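PDB 7LR8: glycosyl hydrolase from Streptomyces cattleya, which probably hydrolyses the beta-1,4 link between mannose and N-acetylglucosamine in N-glycan core fragments, as a family 5 (GH5_18) glycoside hydrolase. Local coordinates for residues N92-Q97 with G147-N152; A153-S158 with H195-A200; V220-S225 with W265-G270. The protein carries 1 engineered substitution. All blocks are in the same frame, centred on the assembly; numbering follows the deposited sequence.

Contact 1 of 3, residues N92-Q97 with G147-N152; sequences NVDGLQ and GMTVGN. With BMA (beta-D-mannopyranose), chain D.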
loop_
_atom_site.group_PDB
_atom_site.type_symbol
_atom_site.label_atom_id
_atom_site.label_comp_id
_atom_site.label_asym_id
_atom_site.label_seq_id
_atom_site.Cartn_x
_atom_site.Cartn_y
_atom_site.Cartn_z
ATOM N N ASN B 92 -5.278 24.382 -0.380
ATOM C CA ASN B 92 -4.294 23.831 0.542
ATOM C C ASN B 92 -4.069 22.368 0.180
ATOM O O ASN B 92 -5.032 21.624 -0.008
ATOM C CB ASN B 92 -4.764 23.952 1.994
ATOM C CG ASN B 92 -4.064 22.968 2.918
ATOM O OD1 ASN B 92 -4.410 21.782 2.963
ATOM N ND2 ASN B 92 -3.064 23.449 3.645
ATOM N N VAL B 93 -2.806 21.958 0.078
ATOM C CA VAL B 93 -2.475 20.581 -0.286
ATOM C C VAL B 93 -1.928 19.869 0.944
ATOM O O VAL B 93 -0.914 20.292 1.510
ATOM C CB VAL B 93 -1.452 20.526 -1.435
ATOM C CG1 VAL B 93 -1.104 19.066 -1.745
ATOM C CG2 VAL B 93 -1.992 21.224 -2.680
ATOM N N ASP B 94 -2.567 18.763 1.328
ATOM C CA ASP B 94 -2.006 17.861 2.332
ATOM C C ASP B 94 -1.059 16.880 1.652
ATOM O O ASP B 94 -1.431 16.228 0.674
ATOM C CB ASP B 94 -3.112 17.084 3.050
ATOM C CG ASP B 94 -3.757 17.874 4.168
ATOM O OD1 ASP B 94 -4.234 19.001 3.919
ATOM O OD2 ASP B 94 -3.820 17.357 5.305
ATOM N N GLY B 95 0.150 16.747 2.185
ATOM C CA GLY B 95 1.106 15.892 1.510
ATOM C C GLY B 95 1.054 14.410 1.839
ATOM O O GLY B 95 0.796 13.578 0.963
ATOM N N LEU B 96 1.302 14.055 3.099
ATOM C CA LEU B 96 1.571 12.661 3.465
ATOM C C LEU B 96 0.296 11.938 3.912
ATOM O O LEU B 96 0.011 11.802 5.103
ATOM C CB LEU B 96 2.636 12.622 4.553
ATOM C CG LEU B 96 4.011 13.131 4.085
ATOM C CD1 LEU B 96 4.947 13.284 5.267
ATOM C CD2 LEU B 96 4.607 12.168 3.066
ATOM N N GLN B 97 -0.471 11.438 2.925
ATOM C CA GLN B 97 -1.566 10.485 3.156
ATOM C C GLN B 97 -1.106 9.142 2.602
ATOM O O GLN B 97 -1.192 8.903 1.396
ATOM C CB GLN B 97 -2.874 10.910 2.488
ATOM C CG GLN B 97 -3.548 12.108 3.125
ATOM C CD GLN B 97 -2.789 13.380 2.794
ATOM O OE1 GLN B 97 -2.312 14.076 3.683
ATOM N NE2 GLN B 97 -2.643 13.663 1.504
ATOM N N GLY B 147 -0.699 26.816 0.265
ATOM C CA GLY B 147 0.476 26.242 0.881
ATOM C C GLY B 147 0.214 24.777 1.161
ATOM O O GLY B 147 -0.773 24.211 0.699
ATOM N N MET B 148 1.114 24.186 1.941
ATOM C CA MET B 148 1.074 22.765 2.264
ATOM C C MET B 148 0.660 22.535 3.709
ATOM O O MET B 148 1.047 23.292 4.603
ATOM C CB MET B 148 2.449 22.108 2.069
ATOM C CG MET B 148 3.092 22.292 0.722
ATOM S SD MET B 148 2.201 21.453 -0.582
ATOM C CE MET B 148 2.252 19.751 -0.054
ATOM N N THR B 149 -0.096 21.459 3.934
ATOM C CA THR B 149 -0.203 20.825 5.240
ATOM C C THR B 149 0.619 19.545 5.175
ATOM O O THR B 149 0.531 18.813 4.188
ATOM C CB THR B 149 -1.668 20.525 5.583
ATOM O OG1 THR B 149 -2.398 21.759 5.670
ATOM C CG2 THR B 149 -1.785 19.793 6.915
ATOM N N VAL B 150 1.449 19.297 6.195
ATOM C CA VAL B 150 2.419 18.201 6.100
ATOM C C VAL B 150 1.724 16.887 5.741
ATOM O O VAL B 150 2.143 16.182 4.812
ATOM C CB VAL B 150 3.235 18.082 7.400
ATOM C CG1 VAL B 150 4.015 16.757 7.417
ATOM C CG2 VAL B 150 4.180 19.272 7.527
ATOM N N GLY B 151 0.639 16.560 6.443
ATOM C CA GLY B 151 -0.145 15.372 6.106
ATOM C C GLY B 151 -1.341 15.264 7.033
ATOM O O GLY B 151 -1.339 15.777 8.156
ATOM N N ASN B 152 -2.365 14.574 6.542
ATOM C CA ASN B 152 -3.647 14.533 7.253
ATOM C C ASN B 152 -3.520 13.667 8.503
ATOM O O ASN B 152 -3.530 12.433 8.425
ATOM C CB ASN B 152 -4.749 13.986 6.353
ATOM C CG ASN B 152 -6.037 13.767 7.113
ATOM O OD1 ASN B 152 -6.471 14.661 7.822
ATOM N ND2 ASN B 152 -6.621 12.568 7.011
HETATM C C1 BMA D . -10.639 12.494 10.054
HETATM C C2 BMA D . -10.306 12.757 8.551
HETATM C C3 BMA D . -10.635 11.511 7.753
HETATM C C4 BMA D . -12.070 10.957 8.158
HETATM C C5 BMA D . -12.824 11.957 9.078
HETATM C C6 BMA D . -14.154 11.434 9.576
HETATM O O2 BMA D . -8.939 13.084 8.362
HETATM O O3 BMA D . -9.582 10.523 7.887
HETATM O O4 BMA D . -12.805 10.754 6.982
HETATM O O5 BMA D . -12.043 12.211 10.260
HETATM O O6 BMA D . -13.884 10.240 10.349
HETATM O O HOH W 1 -1.555 10.831 7.182
#
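With CG beside its backbone N (chi1 -71°) and a bend at chi2 of 73°, the Q97 side chain folds back toward D94, last in the preceding strand, and lays its amide beside N152. OE1 takes the backbone N-H of N152 at 2.9 Å, in the carbonyl plane and on a lone pair, while NE2 gives a nearly straight bond to D94 O, 3.0 Å away. A glutamine suits the place because one flat group accepts from one strand end and donates to the other; an alanine here would probably leave the N152 N-H without its acceptor and D94 O without the Q97 amide. N152 holds CG anti to its N (chi1 173°), and its ND2 reaches O2 of the bound mannose at 2.7 Å. Strands 90-94 and 145-152 are parallel neighbours in the (beta/alpha)8 barrel of glycoside hydrolase family 5, and these residues stand at their C-terminal ends, where such barrels carry the active site. Deeper in the barrel V93 N bonds G147 O, and T149 N returns to V93 O at 2.8 Å. M148 CE packs 3.8 Å from V93 CG1 on the side facing helix 122-139, a flexible thioether filling an apolar layer. On the opposite face D94 lies alongside T149, its OD1 3.4 Å from T149 CB; that carboxylate is paired with R54, and T149 OG1 is bonded to Q267.

Contact 2 of 3, residues A153-S158 with H195-A200; sequences AINQFS and HAEYDA. Engineered in segment 153-158: A153 (natural residue Glu).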
loop_
_atom_site.group_PDB
_atom_site.type_symbol
_atom_site.label_atom_id
_atom_site.label_comp_id
_atom_site.label_asym_id
_atom_site.label_seq_id
_atom_site.Cartn_x
_atom_site.Cartn_y
_atom_site.Cartn_z
ATOM N N ALA B 153 -3.407 14.308 9.668
ATOM C CA ALA B 153 -3.360 13.604 10.946
ATOM C C ALA B 153 -2.296 12.511 10.926
ATOM O O ALA B 153 -2.540 11.365 11.319
ATOM C CB ALA B 153 -4.736 13.016 11.302
ATOM N N ILE B 154 -1.093 12.879 10.467
ATOM C CA ILE B 154 0.009 11.925 10.417
ATOM C C ILE B 154 0.340 11.410 11.810
ATOM O O ILE B 154 0.849 10.293 11.948
ATOM C CB ILE B 154 1.251 12.557 9.739
ATOM C CG1 ILE B 154 2.248 11.468 9.317
ATOM C CG2 ILE B 154 1.934 13.563 10.654
ATOM C CD1 ILE B 154 1.855 10.769 8.037
ATOM N N ASN B 155 0.022 12.185 12.854
ATOM C CA ASN B 155 0.247 11.733 14.225
ATOM C C ASN B 155 -0.463 10.425 14.545
ATOM O O ASN B 155 -0.097 9.772 15.527
ATOM C CB ASN B 155 -0.176 12.808 15.245
ATOM C CG ASN B 155 -1.688 13.116 15.243
ATOM O OD1 ASN B 155 -2.325 13.249 14.194
ATOM N ND2 ASN B 155 -2.246 13.253 16.433
ATOM N N GLN B 156 -1.479 10.029 13.768
ATOM C CA GLN B 156 -2.150 8.772 14.096
ATOM C C GLN B 156 -1.264 7.552 13.853
ATOM O O GLN B 156 -1.604 6.469 14.330
ATOM C CB GLN B 156 -3.472 8.641 13.322
ATOM C CG GLN B 156 -3.313 8.356 11.826
ATOM C CD GLN B 156 -3.482 6.895 11.467
ATOM O OE1 GLN B 156 -4.382 6.221 11.953
ATOM N NE2 GLN B 156 -2.604 6.400 10.598
ATOM N N PHE B 157 -0.131 7.701 13.164
ATOM C CA PHE B 157 0.804 6.593 13.018
ATOM C C PHE B 157 1.738 6.441 14.210
ATOM O O PHE B 157 2.514 5.476 14.239
ATOM C CB PHE B 157 1.654 6.771 11.751
ATOM C CG PHE B 157 0.886 6.575 10.471
ATOM C CD1 PHE B 157 0.616 5.290 10.001
ATOM C CD2 PHE B 157 0.459 7.675 9.721
ATOM C CE1 PHE B 157 -0.078 5.102 8.817
ATOM C CE2 PHE B 157 -0.246 7.496 8.543
ATOM C CZ PHE B 157 -0.510 6.202 8.087
ATOM N N SER B 158 1.697 7.361 15.180
ATOM C CA SER B 158 2.802 7.534 16.112
ATOM C C SER B 158 2.610 6.821 17.443
ATOM O O SER B 158 3.559 6.767 18.238
ATOM C CB SER B 158 3.072 9.034 16.354
ATOM O OG SER B 158 2.111 9.637 17.202
ATOM N N HIS B 195 1.108 22.018 9.854
ATOM C CA HIS B 195 0.838 20.605 10.051
ATOM C C HIS B 195 -0.481 20.503 10.801
ATOM O O HIS B 195 -0.934 21.471 11.416
ATOM C CB HIS B 195 1.988 19.910 10.808
ATOM C CG HIS B 195 2.084 20.298 12.250
ATOM N ND1 HIS B 195 1.621 19.491 13.267
ATOM C CD2 HIS B 195 2.589 21.403 12.844
ATOM C CE1 HIS B 195 1.833 20.084 14.427
ATOM N NE2 HIS B 195 2.423 21.245 14.199
ATOM N N ALA B 196 -1.116 19.330 10.723
ATOM C CA ALA B 196 -2.498 19.175 11.175
ATOM C C ALA B 196 -2.635 17.820 11.846
ATOM O O ALA B 196 -2.612 16.787 11.169
ATOM C CB ALA B 196 -3.482 19.292 10.012
ATOM N N GLU B 197 -2.784 17.824 13.163
ATOM C CA GLU B 197 -2.818 16.592 13.940
ATOM C C GLU B 197 -4.214 16.359 14.511
ATOM O O GLU B 197 -4.905 17.312 14.893
ATOM C CB GLU B 197 -1.787 16.643 15.072
ATOM C CG GLU B 197 -0.386 17.135 14.636
ATOM C CD GLU B 197 0.177 16.400 13.424
ATOM O OE1 GLU B 197 0.993 16.998 12.681
ATOM O OE2 GLU B 197 -0.179 15.227 13.205
ATOM N N TYR B 198 -4.634 15.094 14.557
ATOM C CA TYR B 198 -5.949 14.784 15.108
ATOM C C TYR B 198 -5.927 14.904 16.634
ATOM O O TYR B 198 -4.872 15.060 17.252
ATOM C CB TYR B 198 -6.422 13.409 14.638
ATOM C CG TYR B 198 -6.143 12.233 15.553
ATOM C CD1 TYR B 198 -4.899 11.616 15.571
ATOM C CD2 TYR B 198 -7.153 11.705 16.359
ATOM C CE1 TYR B 198 -4.650 10.522 16.390
ATOM C CE2 TYR B 198 -6.917 10.611 17.174
ATOM C CZ TYR B 198 -5.665 10.025 17.182
ATOM O OH TYR B 198 -5.448 8.937 18.004
ATOM N N ASP B 199 -7.120 14.853 17.248
ATOM C CA ASP B 199 -7.288 15.396 18.598
ATOM C C ASP B 199 -6.534 14.622 19.679
ATOM O O ASP B 199 -6.521 15.084 20.827
ATOM C CB ASP B 199 -8.789 15.530 18.954
ATOM C CG ASP B 199 -9.548 14.198 18.971
ATOM O OD1 ASP B 199 -8.937 13.133 19.231
ATOM O OD2 ASP B 199 -10.777 14.233 18.721
ATOM N N ALA B 200 -5.892 13.491 19.360
ATOM C CA ALA B 200 -4.956 12.898 20.315
ATOM C C ALA B 200 -3.887 13.897 20.743
ATOM O O ALA B 200 -3.382 13.827 21.871
ATOM C CB ALA B 200 -4.282 11.667 19.709
#
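N155 and Y198 bury the most surface here, followed by E197, with the N155 amide between the other two. OD1 of N155 accepts the backbone N-H of Y198 at 3.0 Å, and ND2 reaches back to Y198 O at 3.3 Å, so one asparagine grips both polar atoms of a single residue's backbone. Its chi1 of 65° places CG between the backbone N and the carbonyl carbon. ND2 also passes 3.2 Å from CD1 of the tyrosine ring, the two planes 50° apart, and it has a further partner in H207. The E197 and N155 side chains run antiparallel alongside one another, carboxylate and amide nearly perpendicular (80°): OE2 takes the N155 backbone N-H at 3.1 Å, while OE1 uses its anti lone pair for ND1 of H195 at 2.6 Å. A153, an engineered replacement of the natural glutamate, rests its CB 3.8 Å from Y198 CB. The loop after strand 145-152 is joined to the chain leaving strand 194-196, beside the pocket where Y198 touches the bound N-acetylglucosamine. The buried E197 carboxylate, both oxygens holding N-H groups, is likely ionised; with H195 NE2 bonded to H213 O, both imidazole nitrogens face acceptors, probably favouring a protonated ring.

Contact 3 of 3, residues V220-S225 with W265-G270; sequences VTAVHS and WLQEVG. With BMA (beta-D-mannopyranose), chain D.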
loop_
_atom_site.group_PDB
_atom_site.type_symbol
_atom_site.label_atom_id
_atom_site.label_comp_id
_atom_site.label_asym_id
_atom_site.label_seq_id
_atom_site.Cartn_x
_atom_site.Cartn_y
_atom_site.Cartn_z
ATOM N N VAL B 220 -0.023 28.318 11.248
ATOM C CA VAL B 220 -1.273 28.484 11.984
ATOM C C VAL B 220 -1.542 27.163 12.691
ATOM O O VAL B 220 -0.984 26.125 12.335
ATOM C CB VAL B 220 -2.463 28.870 11.066
ATOM C CG1 VAL B 220 -2.166 30.154 10.284
ATOM C CG2 VAL B 220 -2.800 27.736 10.107
ATOM N N THR B 221 -2.397 27.203 13.716
ATOM C CA THR B 221 -2.783 25.972 14.401
ATOM C C THR B 221 -3.976 25.356 13.684
ATOM O O THR B 221 -4.984 26.034 13.460
ATOM C CB THR B 221 -3.151 26.237 15.861
ATOM O OG1 THR B 221 -2.086 26.935 16.509
ATOM C CG2 THR B 221 -3.418 24.929 16.591
ATOM N N ALA B 222 -3.873 24.078 13.332
ATOM C CA ALA B 222 -4.980 23.376 12.702
ATOM C C ALA B 222 -5.642 22.462 13.722
ATOM O O ALA B 222 -4.955 21.717 14.427
ATOM C CB ALA B 222 -4.504 22.573 11.492
ATOM N N VAL B 223 -6.964 22.540 13.821
ATOM C CA VAL B 223 -7.731 21.622 14.658
ATOM C C VAL B 223 -8.773 20.924 13.795
ATOM O O VAL B 223 -9.316 21.502 12.841
ATOM C CB VAL B 223 -8.406 22.333 15.854
ATOM C CG1 VAL B 223 -7.346 22.858 16.825
ATOM C CG2 VAL B 223 -9.300 23.458 15.373
ATOM N N HIS B 224 -9.039 19.662 14.138
ATOM C CA HIS B 224 -10.020 18.824 13.459
ATOM C C HIS B 224 -11.044 18.384 14.499
ATOM O O HIS B 224 -10.695 17.645 15.427
ATOM C CB HIS B 224 -9.356 17.594 12.831
ATOM C CG HIS B 224 -8.311 17.906 11.802
ATOM N ND1 HIS B 224 -7.343 16.992 11.438
ATOM C CD2 HIS B 224 -8.087 19.011 11.049
ATOM C CE1 HIS B 224 -6.570 17.518 10.505
ATOM N NE2 HIS B 224 -6.993 18.746 10.257
ATOM N N SER B 225 -12.303 18.821 14.345
ATOM C CA SER B 225 -13.318 18.644 15.386
ATOM C C SER B 225 -14.294 17.529 15.014
ATOM O O SER B 225 -15.077 17.669 14.067
ATOM C CB SER B 225 -14.078 19.942 15.621
ATOM O OG SER B 225 -15.048 19.736 16.635
ATOM N N TRP B 265 -7.067 27.428 12.564
ATOM C CA TRP B 265 -7.807 26.959 11.395
ATOM C C TRP B 265 -8.621 25.731 11.792
ATOM O O TRP B 265 -8.059 24.675 12.086
ATOM C CB TRP B 265 -6.837 26.651 10.252
ATOM C CG TRP B 265 -7.476 26.238 8.945
ATOM C CD1 TRP B 265 -8.815 26.089 8.679
ATOM C CD2 TRP B 265 -6.791 25.927 7.730
ATOM N NE1 TRP B 265 -8.995 25.704 7.369
ATOM C CE2 TRP B 265 -7.767 25.589 6.772
ATOM C CE3 TRP B 265 -5.433 25.885 7.359
ATOM C CZ2 TRP B 265 -7.434 25.241 5.463
ATOM C CZ3 TRP B 265 -5.112 25.542 6.066
ATOM C CH2 TRP B 265 -6.100 25.210 5.136
ATOM N N LEU B 266 -9.949 25.866 11.822
ATOM C CA LEU B 266 -10.805 24.689 11.972
ATOM C C LEU B 266 -10.820 23.978 10.628
ATOM O O LEU B 266 -11.671 24.220 9.771
ATOM C CB LEU B 266 -12.207 25.094 12.422
ATOM C CG LEU B 266 -13.169 23.931 12.578
ATOM C CD1 LEU B 266 -12.714 22.988 13.689
ATOM C CD2 LEU B 266 -14.573 24.490 12.877
ATOM N N GLN B 267 -9.825 23.113 10.424
ATOM C CA GLN B 267 -9.546 22.535 9.124
ATOM C C GLN B 267 -10.376 21.300 8.825
ATOM O O GLN B 267 -10.448 20.888 7.660
ATOM C CB GLN B 267 -8.050 22.197 9.036
ATOM C CG GLN B 267 -7.536 21.997 7.641
ATOM C CD GLN B 267 -6.105 21.516 7.647
ATOM O OE1 GLN B 267 -5.767 20.583 8.380
ATOM N NE2 GLN B 267 -5.255 22.147 6.844
ATOM N N GLU B 268 -11.000 20.710 9.844
ATOM C CA GLU B 268 -12.027 19.692 9.655
ATOM C C GLU B 268 -13.120 19.888 10.682
ATOM O O GLU B 268 -12.841 20.086 11.867
ATOM C CB GLU B 268 -11.504 18.263 9.813
ATOM C CG GLU B 268 -10.540 17.852 8.736
ATOM C CD GLU B 268 -9.951 16.478 8.993
ATOM O OE1 GLU B 268 -10.464 15.768 9.893
ATOM O OE2 GLU B 268 -8.983 16.126 8.297
ATOM N N VAL B 269 -14.362 19.812 10.216
ATOM C CA VAL B 269 -15.528 19.714 11.088
ATOM C C VAL B 269 -16.601 19.035 10.254
ATOM O O VAL B 269 -16.781 19.369 9.077
ATOM C CB VAL B 269 -15.994 21.085 11.620
ATOM C CG1 VAL B 269 -16.193 22.101 10.478
ATOM C CG2 VAL B 269 -17.301 20.914 12.438
ATOM N N GLY B 270 -17.291 18.052 10.828
ATOM C CA GLY B 270 -18.303 17.334 10.084
ATOM C C GLY B 270 -19.386 16.810 10.999
ATOM O O GLY B 270 -19.307 16.926 12.225
HETATM C C1 BMA D . -10.639 12.494 10.054
HETATM C C2 BMA D . -10.306 12.757 8.551
HETATM C C3 BMA D . -10.635 11.511 7.753
HETATM C C4 BMA D . -12.070 10.957 8.158
HETATM C C5 BMA D . -12.824 11.957 9.078
HETATM C C6 BMA D . -14.154 11.434 9.576
HETATM O O2 BMA D . -8.939 13.084 8.362
HETATM O O3 BMA D . -9.582 10.523 7.887
HETATM O O4 BMA D . -12.805 10.754 6.982
HETATM O O5 BMA D . -12.043 12.211 10.260
HETATM O O6 BMA D . -13.884 10.240 10.349
HETATM O O HOH W 2 -8.089 14.195 10.954
HETATM O O HOH W 3 -17.819 16.977 14.498
#
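The H224 imidazole carries the E268 carboxylate on one face, the two planes only 3° apart and CD 3.5 Å above the ring, while at its edge Q267 OE1 lies near the ring plane. The pair sits on strands 221-225 and 264-269, parallel neighbours of the (beta/alpha)8 barrel, whose ladder shifts by one residue between V223 and H224, a beta bulge. That shift brings Q267 in toward the neighbouring strand, and its OE1 accepts the H224 NE2 hydrogen at 2.9 Å with an angle of 179°. A histidine suits this place because it offers one nitrogen to the glutamine, a flat face to the glutamate and a second nitrogen to the pocket water. E268 CG lies over the same ring in a CH-pi contact, 3.8 Å from the centroid. The indole of W265, turned anti to its N (chi1 -176°), has Q267 CG over one face and V220 CG2 at its edge, and its NE1 is bonded to T302. On the other side of the sheet V223 CG2 meets L266 CD1 at 3.8 Å, branched apolar side chains turned toward helix 240-253. E268 lines the glycan pocket; R54 forms a salt bridge with its OE2, and W226 donates to its OE1. A glutamate at the C-terminal end of the seventh barrel strand is consistent with the nucleophile position of this family. One water bonded to both H224 ND1 and E268 OE1 also meets the sugar, the water O lying 2.9 Å from mannose O2.

All three contacts reach the same barrel sheet, with centres 12 to 13 Å apart, and their inner side chains meet. T149 OG1 of contact 1 probably bonds Q267 NE2 of contact 3 at 3.1 Å, tying two non-adjacent strands across the interior. A196 of contact 2 packs against both: its CB is 3.6 Å from T149 CG2 and 3.1 Å from Q267 OE1. At the mouth, contacts 1 and 3 converge on the mannose O2 through N152 and E268, and R54 bonds to both side chains. Contact 2 contributes Y198 beside the N-acetylglucosamine and engineered A153, whose side chain is about 5 Å from the mannose.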